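Local coordinates for metallo-beta-lactamase domain-containing protein (Thermotoga maritima, PDB 3H3E) that binds zinc in a metallo-beta-lactamase fold and is probably a metal-dependent enzyme, although its substrate and reaction are not known, at residues A[42-47]-A[79-84]; A[48-53]-A[59-64]; A[183-188]-A[218-223]; A[207-212]-A[244-249]. The protein carries 2 engineered substitutions. One frame throughout, in Å; residues are numbered along the deposited sequence.

Contact 1: A[42-47]-A[79-84]; sequences FDTGKS and LYLSGK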
loop_
_atom_site.group_PDB
_atom_site.type_symbol
_atom_site.label_atom_id
_atom_site.label_comp_id
_atom_site.label_asym_id
_atom_site.label_seq_id
_atom_site.Cartn_x
_atom_site.Cartn_y
_atom_site.Cartn_z
ATOM N N PHE A 42 -4.984 -3.832 -5.377
ATOM C CA PHE A 42 -4.557 -2.993 -4.256
ATOM C C PHE A 42 -4.099 -1.651 -4.786
ATOM O O PHE A 42 -3.053 -1.564 -5.426
ATOM C CB PHE A 42 -3.402 -3.650 -3.488
ATOM C CG PHE A 42 -3.095 -2.993 -2.171
ATOM C CD1 PHE A 42 -3.775 -3.361 -1.017
ATOM C CD2 PHE A 42 -2.127 -2.010 -2.078
ATOM C CE1 PHE A 42 -3.500 -2.754 0.195
ATOM C CE2 PHE A 42 -1.848 -1.409 -0.858
ATOM C CZ PHE A 42 -2.542 -1.792 0.276
ATOM N N ASP A 43 -4.889 -0.616 -4.519
ATOM C CA ASP A 43 -4.625 0.734 -5.013
ATOM C C ASP A 43 -4.742 0.878 -6.543
ATOM O O ASP A 43 -4.808 -0.104 -7.274
ATOM C CB ASP A 43 -3.289 1.273 -4.480
ATOM C CG ASP A 43 -3.369 1.667 -3.010
ATOM O OD1 ASP A 43 -4.477 1.584 -2.445
ATOM O OD2 ASP A 43 -2.339 2.053 -2.419
ATOM N N THR A 44 -4.786 2.118 -7.017
ATOM C CA THR A 44 -5.089 2.378 -8.411
ATOM C C THR A 44 -4.326 3.561 -9.021
ATOM O O THR A 44 -4.769 4.113 -10.026
ATOM C CB THR A 44 -6.594 2.662 -8.596
ATOM O OG1 THR A 44 -6.955 3.838 -7.867
ATOM C CG2 THR A 44 -7.425 1.510 -8.112
ATOM N N GLY A 45 -3.208 3.963 -8.425
ATOM C CA GLY A 45 -2.417 5.060 -8.956
ATOM C C GLY A 45 -3.056 6.440 -8.942
ATOM O O GLY A 45 -4.034 6.680 -8.238
ATOM N N LYS A 46 -2.491 7.353 -9.735
ATOM C CA LYS A 46 -2.975 8.729 -9.873
ATOM C C LYS A 46 -3.992 8.835 -11.003
ATOM O O LYS A 46 -5.035 9.480 -10.861
ATOM C CB LYS A 46 -1.793 9.657 -10.174
ATOM C CG LYS A 46 -2.139 11.122 -10.417
ATOM C CD LYS A 46 -0.894 11.955 -10.751
ATOM C CE LYS A 46 -0.577 11.907 -12.228
ATOM N NZ LYS A 46 0.738 12.511 -12.556
ATOM N N SER A 47 -3.674 8.202 -12.132
ATOM C CA SER A 47 -4.535 8.245 -13.313
ATOM C C SER A 47 -4.777 6.853 -13.870
ATOM O O SER A 47 -4.936 5.905 -13.114
ATOM C CB SER A 47 -3.917 9.120 -14.384
ATOM O OG SER A 47 -2.643 8.628 -14.704
ATOM N N LEU A 79 -11.129 7.000 -10.652
ATOM C CA LEU A 79 -11.855 7.876 -11.551
ATOM C C LEU A 79 -11.998 7.256 -12.922
ATOM O O LEU A 79 -12.720 7.778 -13.760
ATOM C CB LEU A 79 -11.129 9.213 -11.678
ATOM C CG LEU A 79 -11.011 9.957 -10.348
ATOM C CD1 LEU A 79 -10.335 11.309 -10.546
ATOM C CD2 LEU A 79 -12.381 10.117 -9.737
ATOM N N TYR A 80 -11.298 6.153 -13.148
ATOM C CA TYR A 80 -11.299 5.487 -14.442
ATOM C C TYR A 80 -12.001 4.140 -14.383
ATOM O O TYR A 80 -12.007 3.397 -15.359
ATOM C CB TYR A 80 -9.863 5.300 -14.948
ATOM C CG TYR A 80 -9.160 6.604 -15.210
ATOM C CD1 TYR A 80 -9.101 7.140 -16.501
ATOM C CD2 TYR A 80 -8.581 7.325 -14.168
ATOM C CE1 TYR A 80 -8.472 8.352 -16.750
ATOM C CE2 TYR A 80 -7.948 8.543 -14.406
ATOM C CZ TYR A 80 -7.903 9.049 -15.699
ATOM O OH TYR A 80 -7.275 10.239 -15.941
ATOM N N LEU A 81 -12.580 3.825 -13.228
ATOM C CA LEU A 81 -13.312 2.576 -13.053
ATOM C C LEU A 81 -14.774 2.841 -12.715
ATOM O O LEU A 81 -15.105 3.884 -12.151
ATOM C CB LEU A 81 -12.668 1.720 -11.963
ATOM C CG LEU A 81 -11.203 1.328 -12.180
ATOM C CD1 LEU A 81 -10.671 0.631 -10.948
ATOM C CD2 LEU A 81 -11.026 0.455 -13.435
ATOM N N SER A 82 -15.635 1.898 -13.096
ATOM C CA SER A 82 -17.031 1.899 -12.719
ATOM C C SER A 82 -17.402 0.492 -12.248
ATOM O O SER A 82 -16.846 -0.511 -12.708
ATOM C CB SER A 82 -17.925 2.282 -13.904
ATOM O OG SER A 82 -17.454 3.406 -14.619
ATOM N N GLY A 83 -18.352 0.422 -11.328
ATOM C CA GLY A 83 -18.926 -0.842 -10.914
ATOM C C GLY A 83 -18.050 -1.703 -10.032
ATOM O O GLY A 83 -18.394 -2.841 -9.741
ATOM N N LYS A 84 -16.909 -1.178 -9.610
ATOM C CA LYS A 84 -16.050 -1.916 -8.696
ATOM C C LYS A 84 -16.625 -1.841 -7.294
ATOM O O LYS A 84 -17.433 -0.971 -6.991
ATOM C CB LYS A 84 -14.624 -1.355 -8.710
ATOM C CG LYS A 84 -13.990 -1.309 -10.097
ATOM C CD LYS A 84 -13.675 -2.692 -10.641
ATOM C CE LYS A 84 -13.415 -2.639 -12.124
ATOM N NZ LYS A 84 -13.108 -3.968 -12.714
#
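Tyr80 and Ser47 carry most of this contact, a purely van der Waals one. The ring comes up obliquely to the backbone of Ser47, its CE2 3.6 Å from Ser47 CA, while the phenol oxygen Tyr80 OH lies 3.9 Å from Ser47 CB. With CG beside its own backbone N (chi1 -64°), the Tyr80 ring lies over toward the 42-47 loop. The second apolar touch is lighter and deeper: Thr44 CG2 meets Leu81 CD1 at 4.4 Å, both residues buried and both also packed on Phe50 of helix 49-56. The two loops belong to the metallo-beta-lactamase fold, one leaving strand 40-42, the other leading into strand 85-89 of the same mixed sheet. Polar groups are served by residues outside the pair. Ser47 OG bonds to Glu30. Thr44 OG1 bonds to the carbonyl of His74, and the other branch, the methyl CG2, is the one turned to Leu81. Asp43, just before Thr44, bonds through OD2 to Ser68 and to His74 ND1; the side chain of Thr44 itself stays about 12 Å from the bound zinc.

Contact 2: A[48-53]-A[59-64]; sequences DVFLKN and IDLPKD
The first turns of helix 49-56 face the extended loop 59-64 that follows it, the backbones coming closest at Leu51 and Leu61, whose CA atoms are 8.3 Å apart. That gap is bridged by side chains alone, and all of the bridging passes through one methyl group, Leu61 CD1. It lies 3.7 Å from Phe50 CE2, approaching the ring obliquely, and is also 3.7 Å from Leu51 CD2, so the leucine ends in a notch between two consecutive helix residues. The side chains of Leu51 and Leu61 run at about a right angle to each other and meet methyl to methyl. Phe50 reaches the site by a less usual route: its CG sits between the backbone N and the carbonyl carbon (chi1 75°), and one face of its ring has Leu51 CG over it, offset toward the rim.

In the metallo-beta-lactamase fold this is a helix packed on a sheet: strand 40-42 leads to the helix, and loop 59-64 returns the chain to strand 64-66, parallel to it and next to it, in a right-handed beta-alpha-beta crossover. Phe50 and Leu61 both rest on Leu41 of strand 40-42 and Leu18 of strand 13-19, which places the three-way apolar cluster between helix and sheet. Farther out on the helix, Lys52 NZ forms a salt bridge with Asp48 OD1 at 3.0 Å, its hydrogen bonds to the carboxylate being weak. Asp48 stands at the N-cap position but makes no capping bond through its side chain.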
loop_
_atom_site.group_PDB
_atom_site.type_symbol
_atom_site.label_atom_id
_atom_site.label_comp_id
_atom_site.label_asym_id
_atom_site.label_seq_id
_atom_site.Cartn_x
_atom_site.Cartn_y
_atom_site.Cartn_z
ATOM N N ASP A 48 -4.782 6.724 -15.191
ATOM C CA ASP A 48 -5.154 5.456 -15.821
ATOM C C ASP A 48 -3.952 4.613 -16.197
ATOM O O ASP A 48 -4.084 3.619 -16.906
ATOM C CB ASP A 48 -6.032 5.688 -17.056
ATOM C CG ASP A 48 -5.347 6.536 -18.111
ATOM O OD1 ASP A 48 -4.199 6.983 -17.884
ATOM O OD2 ASP A 48 -5.954 6.751 -19.178
ATOM N N VAL A 49 -2.779 5.007 -15.716
ATOM C CA VAL A 49 -1.574 4.218 -15.937
ATOM C C VAL A 49 -1.745 2.744 -15.564
ATOM O O VAL A 49 -1.328 1.865 -16.304
ATOM C CB VAL A 49 -0.359 4.816 -15.214
ATOM C CG1 VAL A 49 0.770 3.803 -15.129
ATOM C CG2 VAL A 49 0.095 6.061 -15.933
ATOM N N PHE A 50 -2.362 2.466 -14.427
ATOM C CA PHE A 50 -2.592 1.081 -14.046
ATOM C C PHE A 50 -3.386 0.299 -15.102
ATOM O O PHE A 50 -3.085 -0.861 -15.361
ATOM C CB PHE A 50 -3.239 0.986 -12.656
ATOM C CG PHE A 50 -4.706 1.343 -12.626
ATOM C CD1 PHE A 50 -5.134 2.621 -12.938
ATOM C CD2 PHE A 50 -5.653 0.403 -12.245
ATOM C CE1 PHE A 50 -6.489 2.949 -12.903
ATOM C CE2 PHE A 50 -6.996 0.732 -12.196
ATOM C CZ PHE A 50 -7.415 2.015 -12.533
ATOM N N LEU A 51 -4.380 0.937 -15.722
ATOM C CA LEU A 51 -5.219 0.279 -16.730
ATOM C C LEU A 51 -4.459 0.004 -18.002
ATOM O O LEU A 51 -4.649 -1.026 -18.651
ATOM C CB LEU A 51 -6.397 1.161 -17.106
ATOM C CG LEU A 51 -7.632 1.103 -16.223
ATOM C CD1 LEU A 51 -8.627 2.191 -16.646
ATOM C CD2 LEU A 51 -8.243 -0.269 -16.320
ATOM N N LYS A 52 -3.628 0.964 -18.383
ATOM C CA LYS A 52 -2.892 0.867 -19.624
ATOM C C LYS A 52 -1.857 -0.237 -19.498
ATOM O O LYS A 52 -1.670 -1.032 -20.422
ATOM C CB LYS A 52 -2.256 2.202 -19.963
ATOM C CG LYS A 52 -3.273 3.288 -20.233
ATOM C CD LYS A 52 -2.699 4.360 -21.150
ATOM C CE LYS A 52 -2.347 5.650 -20.419
ATOM N NZ LYS A 52 -3.309 6.747 -20.753
ATOM N N ASN A 53 -1.212 -0.311 -18.337
ATOM C CA ASN A 53 -0.294 -1.411 -18.049
ATOM C C ASN A 53 -1.008 -2.749 -18.013
ATOM O O ASN A 53 -0.508 -3.734 -18.544
ATOM C CB ASN A 53 0.482 -1.169 -16.750
ATOM C CG ASN A 53 1.503 -0.053 -16.891
ATOM O OD1 ASN A 53 1.966 0.245 -17.998
ATOM N ND2 ASN A 53 1.850 0.579 -15.777
ATOM N N ILE A 59 -4.674 -8.192 -19.103
ATOM C CA ILE A 59 -5.373 -8.577 -17.877
ATOM C C ILE A 59 -6.692 -7.836 -17.667
ATOM O O ILE A 59 -6.782 -6.618 -17.861
ATOM C CB ILE A 59 -4.518 -8.311 -16.633
ATOM C CG1 ILE A 59 -3.213 -9.098 -16.695
ATOM C CG2 ILE A 59 -5.281 -8.698 -15.386
ATOM C CD1 ILE A 59 -2.152 -8.541 -15.780
ATOM N N ASP A 60 -7.712 -8.591 -17.266
ATOM C CA ASP A 60 -8.976 -8.030 -16.810
ATOM C C ASP A 60 -8.891 -7.770 -15.308
ATOM O O ASP A 60 -8.512 -8.659 -14.551
ATOM C CB ASP A 60 -10.105 -9.014 -17.081
ATOM C CG ASP A 60 -10.281 -9.299 -18.547
ATOM O OD1 ASP A 60 -10.450 -8.329 -19.319
ATOM O OD2 ASP A 60 -10.257 -10.494 -18.924
ATOM N N LEU A 61 -9.234 -6.565 -14.868
ATOM C CA LEU A 61 -9.145 -6.268 -13.444
ATOM C C LEU A 61 -10.346 -6.846 -12.726
ATOM O O LEU A 61 -11.428 -6.964 -13.307
ATOM C CB LEU A 61 -9.031 -4.769 -13.172
ATOM C CG LEU A 61 -7.895 -4.021 -13.858
ATOM C CD1 LEU A 61 -7.970 -2.588 -13.429
ATOM C CD2 LEU A 61 -6.548 -4.626 -13.534
ATOM N N PRO A 62 -10.159 -7.202 -11.451
ATOM C CA PRO A 62 -11.192 -7.900 -10.700
ATOM C C PRO A 62 -12.215 -6.919 -10.146
ATOM O O PRO A 62 -12.050 -5.702 -10.205
ATOM C CB PRO A 62 -10.414 -8.533 -9.546
ATOM C CG PRO A 62 -8.981 -7.987 -9.655
ATOM C CD PRO A 62 -9.022 -6.851 -10.594
ATOM N N LYS A 63 -13.278 -7.474 -9.598
ATOM C CA LYS A 63 -14.347 -6.683 -9.046
ATOM C C LYS A 63 -13.861 -5.834 -7.879
ATOM O O LYS A 63 -14.285 -4.686 -7.722
ATOM C CB LYS A 63 -15.466 -7.616 -8.584
ATOM C CG LYS A 63 -16.561 -6.930 -7.825
ATOM C CD LYS A 63 -17.512 -7.951 -7.236
ATOM C CE LYS A 63 -16.757 -9.140 -6.677
ATOM N NZ LYS A 63 -17.577 -9.823 -5.646
ATOM N N ASP A 64 -12.983 -6.405 -7.054
ATOM C CA ASP A 64 -12.634 -5.798 -5.769
ATOM C C ASP A 64 -11.377 -4.960 -5.830
ATOM O O ASP A 64 -10.303 -5.439 -6.190
ATOM C CB ASP A 64 -12.475 -6.859 -4.673
ATOM C CG ASP A 64 -13.788 -7.520 -4.294
ATOM O OD1 ASP A 64 -14.724 -6.825 -3.848
ATOM O OD2 ASP A 64 -13.879 -8.751 -4.415
#

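Contact 3: A[183-188]-A[218-223]; sequences RGIDNI and EKIVKA
Ile185 and Ile220 meet methyl to methyl, CG2 against CG2 at 3.5 Å, their side chains crossing at about a right angle. Ile185 has CG1 opposite the backbone N (chi1 -177°) and its end leads away from helix 214-226, and the CG2 methyl makes the contact. Beside this pair Asp186 packs with its aliphatic base: CB is 4.1 Å from Ala223 CB, and its carboxyl carbon CG is 3.9 Å from Ile220 CG1. The CA atoms of Asp186 and Ile220 are 5.7 Å apart, a close approach consistent with the small Ala223 and short Asp186 at the interface.

The carboxylate of Asp186, lying alongside Ile220 CG1, has its charge partner outside the segments: OD1 forms a salt bridge with Lys141, which would probably favour the charged form. The next residue, Asn187, ties the start of the segment together: its ND2 donates to Arg183 O at 2.9 Å along a nearly straight N-H line (177°), with the acceptor in the amide plane. Gly184 occupies the N-cap position, and its carbonyl receives Ile188 N, opening the helical bonding. Arg183 follows the zinc ligand His182 directly, so this helix starts just beyond the metal site, though the side chain of Ile185 stays about 13 Å from the zinc ion.

Among its neighbours, Ile185 also rests on Thr178 of strand 173-178, while Val221, on helix 214-226, packs against Ile245 and Phe246 of helix 240-249. Helix 214-226 thus has helix 185-193 on one flank and helix 240-249 on another.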
loop_
_atom_site.group_PDB
_atom_site.type_symbol
_atom_site.label_atom_id
_atom_site.label_comp_id
_atom_site.label_asym_id
_atom_site.label_seq_id
_atom_site.Cartn_x
_atom_site.Cartn_y
_atom_site.Cartn_z
ATOM N N ARG A 183 1.876 5.143 8.910
ATOM C CA ARG A 183 1.882 4.864 10.326
ATOM C C ARG A 183 3.147 4.132 10.738
ATOM O O ARG A 183 3.372 3.914 11.917
ATOM C CB ARG A 183 0.647 4.064 10.706
ATOM C CG ARG A 183 -0.654 4.848 10.575
ATOM C CD ARG A 183 -1.651 4.271 11.563
ATOM N NE ARG A 183 -2.438 5.318 12.180
ATOM C CZ ARG A 183 -2.800 5.325 13.454
ATOM N NH1 ARG A 183 -2.448 4.336 14.248
ATOM N NH2 ARG A 183 -3.513 6.330 13.930
ATOM N N GLY A 184 3.975 3.769 9.759
ATOM C CA GLY A 184 5.236 3.088 10.015
ATOM C C GLY A 184 5.230 1.640 9.567
ATOM O O GLY A 184 4.398 0.864 10.014
ATOM N N ILE A 185 6.143 1.264 8.674
ATOM C CA ILE A 185 6.113 -0.084 8.113
ATOM C C ILE A 185 6.452 -1.088 9.193
ATOM O O ILE A 185 5.932 -2.204 9.200
ATOM C CB ILE A 185 7.051 -0.232 6.911
ATOM C CG1 ILE A 185 6.955 -1.631 6.304
ATOM C CG2 ILE A 185 8.473 0.034 7.325
ATOM C CD1 ILE A 185 5.594 -2.120 6.052
ATOM N N ASP A 186 7.303 -0.675 10.124
ATOM C CA ASP A 186 7.583 -1.467 11.320
ATOM C C ASP A 186 6.361 -1.661 12.226
ATOM O O ASP A 186 6.101 -2.768 12.691
ATOM C CB ASP A 186 8.769 -0.896 12.111
ATOM C CG ASP A 186 8.573 0.566 12.553
ATOM O OD1 ASP A 186 7.847 1.333 11.885
ATOM O OD2 ASP A 186 9.184 0.957 13.576
ATOM N N ASN A 187 5.614 -0.592 12.483
ATOM C CA ASN A 187 4.375 -0.702 13.259
ATOM C C ASN A 187 3.391 -1.615 12.574
ATOM O O ASN A 187 2.665 -2.380 13.208
ATOM C CB ASN A 187 3.747 0.674 13.470
ATOM C CG ASN A 187 4.468 1.462 14.514
ATOM O OD1 ASN A 187 4.961 0.895 15.483
ATOM N ND2 ASN A 187 4.563 2.772 14.324
ATOM N N ILE A 188 3.389 -1.531 11.256
ATOM C CA ILE A 188 2.486 -2.312 10.446
ATOM C C ILE A 188 2.813 -3.781 10.596
ATOM O O ILE A 188 1.923 -4.600 10.770
ATOM C CB ILE A 188 2.541 -1.856 8.981
ATOM C CG1 ILE A 188 1.829 -0.498 8.852
ATOM C CG2 ILE A 188 1.938 -2.893 8.076
ATOM C CD1 ILE A 188 1.957 0.177 7.503
ATOM N N GLU A 218 17.324 2.328 9.750
ATOM C CA GLU A 218 18.029 1.137 10.222
ATOM C C GLU A 218 17.215 0.398 11.275
ATOM O O GLU A 218 17.143 -0.824 11.273
ATOM C CB GLU A 218 19.401 1.522 10.762
ATOM C CG GLU A 218 20.264 2.208 9.718
ATOM C CD GLU A 218 21.685 2.439 10.177
ATOM O OE1 GLU A 218 21.996 2.083 11.336
ATOM O OE2 GLU A 218 22.488 2.972 9.374
ATOM N N LYS A 219 16.602 1.161 12.169
ATOM C CA LYS A 219 15.714 0.617 13.171
ATOM C C LYS A 219 14.590 -0.199 12.495
ATOM O O LYS A 219 14.107 -1.201 13.038
ATOM C CB LYS A 219 15.126 1.779 13.974
ATOM C CG LYS A 219 15.222 1.647 15.489
ATOM C CD LYS A 219 14.328 0.533 16.042
ATOM C CE LYS A 219 14.729 0.148 17.479
ATOM N NZ LYS A 219 15.991 -0.666 17.556
ATOM N N ILE A 220 14.177 0.241 11.306
ATOM C CA ILE A 220 13.107 -0.419 10.572
ATOM C C ILE A 220 13.617 -1.709 9.949
ATOM O O ILE A 220 13.004 -2.769 10.115
ATOM C CB ILE A 220 12.509 0.511 9.500
ATOM C CG1 ILE A 220 11.525 1.485 10.148
ATOM C CG2 ILE A 220 11.811 -0.275 8.392
ATOM C CD1 ILE A 220 11.142 2.631 9.250
ATOM N N VAL A 221 14.752 -1.623 9.257
ATOM C CA VAL A 221 15.385 -2.812 8.705
ATOM C C VAL A 221 15.624 -3.847 9.796
ATOM O O VAL A 221 15.455 -5.047 9.578
ATOM C CB VAL A 221 16.715 -2.488 8.067
ATOM C CG1 VAL A 221 17.359 -3.758 7.552
ATOM C CG2 VAL A 221 16.520 -1.480 6.934
ATOM N N LYS A 222 16.012 -3.370 10.974
ATOM C CA LYS A 222 16.205 -4.224 12.135
ATOM C C LYS A 222 14.925 -4.996 12.442
ATOM O O LYS A 222 14.985 -6.192 12.720
ATOM C CB LYS A 222 16.652 -3.390 13.337
ATOM C CG LYS A 222 16.981 -4.170 14.598
ATOM C CD LYS A 222 16.922 -3.257 15.838
ATOM C CE LYS A 222 17.345 -3.962 17.140
ATOM N NZ LYS A 222 18.828 -3.891 17.411
ATOM N N ALA A 223 13.770 -4.329 12.361
ATOM C CA ALA A 223 12.484 -5.000 12.612
ATOM C C ALA A 223 12.184 -6.063 11.565
ATOM O O ALA A 223 11.716 -7.147 11.896
ATOM C CB ALA A 223 11.335 -3.999 12.684
#

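Contact 4: A[207-212]-A[244-249]; sequences FHLLKS and DIFKRE
Phe246, projecting from helix 240-249, packs its ring against Phe207 and Leu209 of the loop between strand 200-204 and helix 214-226. The tighter part is the aromatic pair: Phe246 CZ lies 4.0 Å from Phe207 CE2, the ring centres are 5.9 Å apart and the planes make an angle of 40°, an oblique meeting. Leu209 comes to the same ring from the side, its CD1 near the ring plane at the edge and 4.3 Å from CE2 of Phe246. All three side chains are buried. Phe207 has its CG beside its backbone N (chi1 -52°), which sends the ring toward the helix, and it rests also on Val232 and Pro234 of strand 231-235. Phe224 of helix 214-226 meets the Phe246 ring edge-to-face.

The outer side of the helix is looser. Arg248 is exposed and poorly ordered; its NE forms a salt bridge with Glu249 OE2 at 3.4 Å, weak as a hydrogen bond, and Glu218 is near both, a long and weak ion pair for Arg248. The backbones keep their distance too, Leu209 and Ile245 approaching no nearer than 10.8 Å between CA atoms. On the loop, His208 meets the ring of His182, a zinc ligand. With only carbon atoms touching across it, the contact probably depends on shape fit and on exclusion of water; it lacks polar direction, and the rotation of the rings is probably set by the surrounding packing.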
loop_
_atom_site.group_PDB
_atom_site.type_symbol
_atom_site.label_atom_id
_atom_site.label_comp_id
_atom_site.label_asym_id
_atom_site.label_seq_id
_atom_site.Cartn_x
_atom_site.Cartn_y
_atom_site.Cartn_z
ATOM N N PHE A 207 7.112 2.424 1.598
ATOM C CA PHE A 207 7.385 2.547 3.036
ATOM C C PHE A 207 7.568 3.990 3.511
ATOM O O PHE A 207 7.702 4.239 4.704
ATOM C CB PHE A 207 8.615 1.714 3.466
ATOM C CG PHE A 207 8.572 0.263 3.031
ATOM C CD1 PHE A 207 7.367 -0.376 2.776
ATOM C CD2 PHE A 207 9.737 -0.458 2.891
ATOM C CE1 PHE A 207 7.342 -1.698 2.367
ATOM C CE2 PHE A 207 9.708 -1.775 2.496
ATOM C CZ PHE A 207 8.513 -2.394 2.236
ATOM N N HIS A 208 7.598 4.928 2.575
ATOM C CA HIS A 208 7.672 6.350 2.893
ATOM C C HIS A 208 8.863 6.719 3.754
ATOM O O HIS A 208 8.711 7.261 4.849
ATOM C CB HIS A 208 6.382 6.851 3.550
ATOM C CG HIS A 208 6.140 8.314 3.337
ATOM N ND1 HIS A 208 5.698 8.827 2.133
ATOM C CD2 HIS A 208 6.295 9.375 4.164
ATOM C CE1 HIS A 208 5.585 10.140 2.231
ATOM N NE2 HIS A 208 5.947 10.499 3.452
ATOM N N LEU A 209 10.055 6.470 3.236
ATOM C CA LEU A 209 11.254 6.677 4.023
ATOM C C LEU A 209 12.147 7.806 3.532
ATOM O O LEU A 209 13.288 7.932 3.971
ATOM C CB LEU A 209 12.016 5.367 4.108
ATOM C CG LEU A 209 11.174 4.345 4.878
ATOM C CD1 LEU A 209 11.813 2.970 4.841
ATOM C CD2 LEU A 209 10.952 4.821 6.313
ATOM N N LEU A 210 11.617 8.636 2.638
ATOM C CA LEU A 210 12.361 9.763 2.076
ATOM C C LEU A 210 12.672 10.863 3.089
ATOM O O LEU A 210 13.687 11.553 2.978
ATOM C CB LEU A 210 11.599 10.354 0.893
ATOM C CG LEU A 210 11.875 9.659 -0.438
ATOM C CD1 LEU A 210 11.117 10.328 -1.571
ATOM C CD2 LEU A 210 13.369 9.656 -0.721
ATOM N N LYS A 211 11.783 11.027 4.065
ATOM C CA LYS A 211 11.923 12.062 5.085
ATOM C C LYS A 211 12.387 11.484 6.424
ATOM O O LYS A 211 12.442 12.188 7.430
ATOM C CB LYS A 211 10.607 12.837 5.272
ATOM C CG LYS A 211 10.299 13.855 4.177
ATOM C CD LYS A 211 9.748 15.151 4.787
ATOM C CE LYS A 211 9.617 16.301 3.767
ATOM N NZ LYS A 211 8.254 16.416 3.154
ATOM N N SER A 212 12.713 10.198 6.431
ATOM C CA SER A 212 13.182 9.537 7.637
ATOM C C SER A 212 14.704 9.558 7.704
ATOM O O SER A 212 15.373 9.540 6.667
ATOM C CB SER A 212 12.681 8.098 7.677
ATOM O OG SER A 212 11.312 8.042 8.021
ATOM N N ASP A 244 18.957 1.458 -0.342
ATOM C CA ASP A 244 20.381 1.146 -0.217
ATOM C C ASP A 244 20.669 0.576 1.162
ATOM O O ASP A 244 21.444 -0.369 1.302
ATOM C CB ASP A 244 21.262 2.380 -0.474
ATOM C CG ASP A 244 21.440 2.689 -1.959
ATOM O OD1 ASP A 244 20.942 1.919 -2.814
ATOM O OD2 ASP A 244 22.083 3.716 -2.267
ATOM N N ILE A 245 20.043 1.151 2.184
ATOM C CA ILE A 245 20.197 0.640 3.548
ATOM C C ILE A 245 19.625 -0.774 3.688
ATOM O O ILE A 245 20.257 -1.640 4.295
ATOM C CB ILE A 245 19.556 1.576 4.587
ATOM C CG1 ILE A 245 20.332 2.899 4.654
ATOM C CG2 ILE A 245 19.488 0.900 5.944
ATOM C CD1 ILE A 245 19.682 3.956 5.523
ATOM N N PHE A 246 18.441 -1.006 3.118
ATOM C CA PHE A 246 17.872 -2.355 3.054
ATOM C C PHE A 246 18.860 -3.308 2.389
ATOM O O PHE A 246 19.140 -4.374 2.919
ATOM C CB PHE A 246 16.534 -2.390 2.294
ATOM C CG PHE A 246 15.311 -2.254 3.167
ATOM C CD1 PHE A 246 14.605 -3.373 3.574
ATOM C CD2 PHE A 246 14.843 -1.004 3.552
ATOM C CE1 PHE A 246 13.467 -3.252 4.373
ATOM C CE2 PHE A 246 13.708 -0.875 4.349
ATOM C CZ PHE A 246 13.023 -2.001 4.757
ATOM N N LYS A 247 19.394 -2.932 1.232
ATOM C CA LYS A 247 20.313 -3.824 0.519
ATOM C C LYS A 247 21.558 -4.196 1.335
ATOM O O LYS A 247 22.089 -5.300 1.194
ATOM C CB LYS A 247 20.711 -3.267 -0.856
ATOM C CG LYS A 247 19.552 -3.126 -1.856
ATOM C CD LYS A 247 20.031 -3.283 -3.301
ATOM C CE LYS A 247 18.933 -3.010 -4.342
ATOM N NZ LYS A 247 19.069 -1.669 -5.006
ATOM N N ARG A 248 22.010 -3.295 2.205
ATOM C CA ARG A 248 23.251 -3.530 2.942
ATOM C C ARG A 248 23.051 -4.070 4.357
ATOM O O ARG A 248 24.016 -4.483 4.996
ATOM C CB ARG A 248 24.133 -2.268 2.980
ATOM C CG ARG A 248 23.895 -1.382 4.194
ATOM C CD ARG A 248 25.117 -0.547 4.572
ATOM N NE ARG A 248 24.812 0.369 5.673
ATOM C CZ ARG A 248 24.684 1.690 5.547
ATOM N NH1 ARG A 248 24.851 2.270 4.364
ATOM N NH2 ARG A 248 24.396 2.435 6.610
ATOM N N GLU A 249 21.818 -4.074 4.853
ATOM C CA GLU A 249 21.575 -4.503 6.232
ATOM C C GLU A 249 20.483 -5.559 6.394
ATOM O O GLU A 249 20.426 -6.262 7.401
ATOM C CB GLU A 249 21.279 -3.296 7.111
ATOM C CG GLU A 249 22.495 -2.419 7.328
ATOM C CD GLU A 249 22.235 -1.305 8.310
ATOM O OE1 GLU A 249 21.150 -1.313 8.928
ATOM O OE2 GLU A 249 23.111 -0.426 8.463
#

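The four contacts form two pairs on opposite sides of the chain's centre. Contacts 1 and 2 have centres 8 Å apart; both pack on helix 49-56, which contact 2 contains, and lie beside the sheet holding strands 40-42, 64-66 and 85-89. Contact 2 falls within the chain span bridged by contact 1, and Lys84 of one probably bonds to the carbonyl of Pro62 in the other. Contacts 3 and 4, 10 Å apart and later in the chain, alternate in sequence and gather helices 185-193, 214-226 and 240-249 beside strands 173-178, 200-204 and 231-235 of the second large sheet. The pairs lie about 28 to 30 Å apart between centres, consistent with the two-sheet metallo-beta-lactamase sandwich and its outer helices.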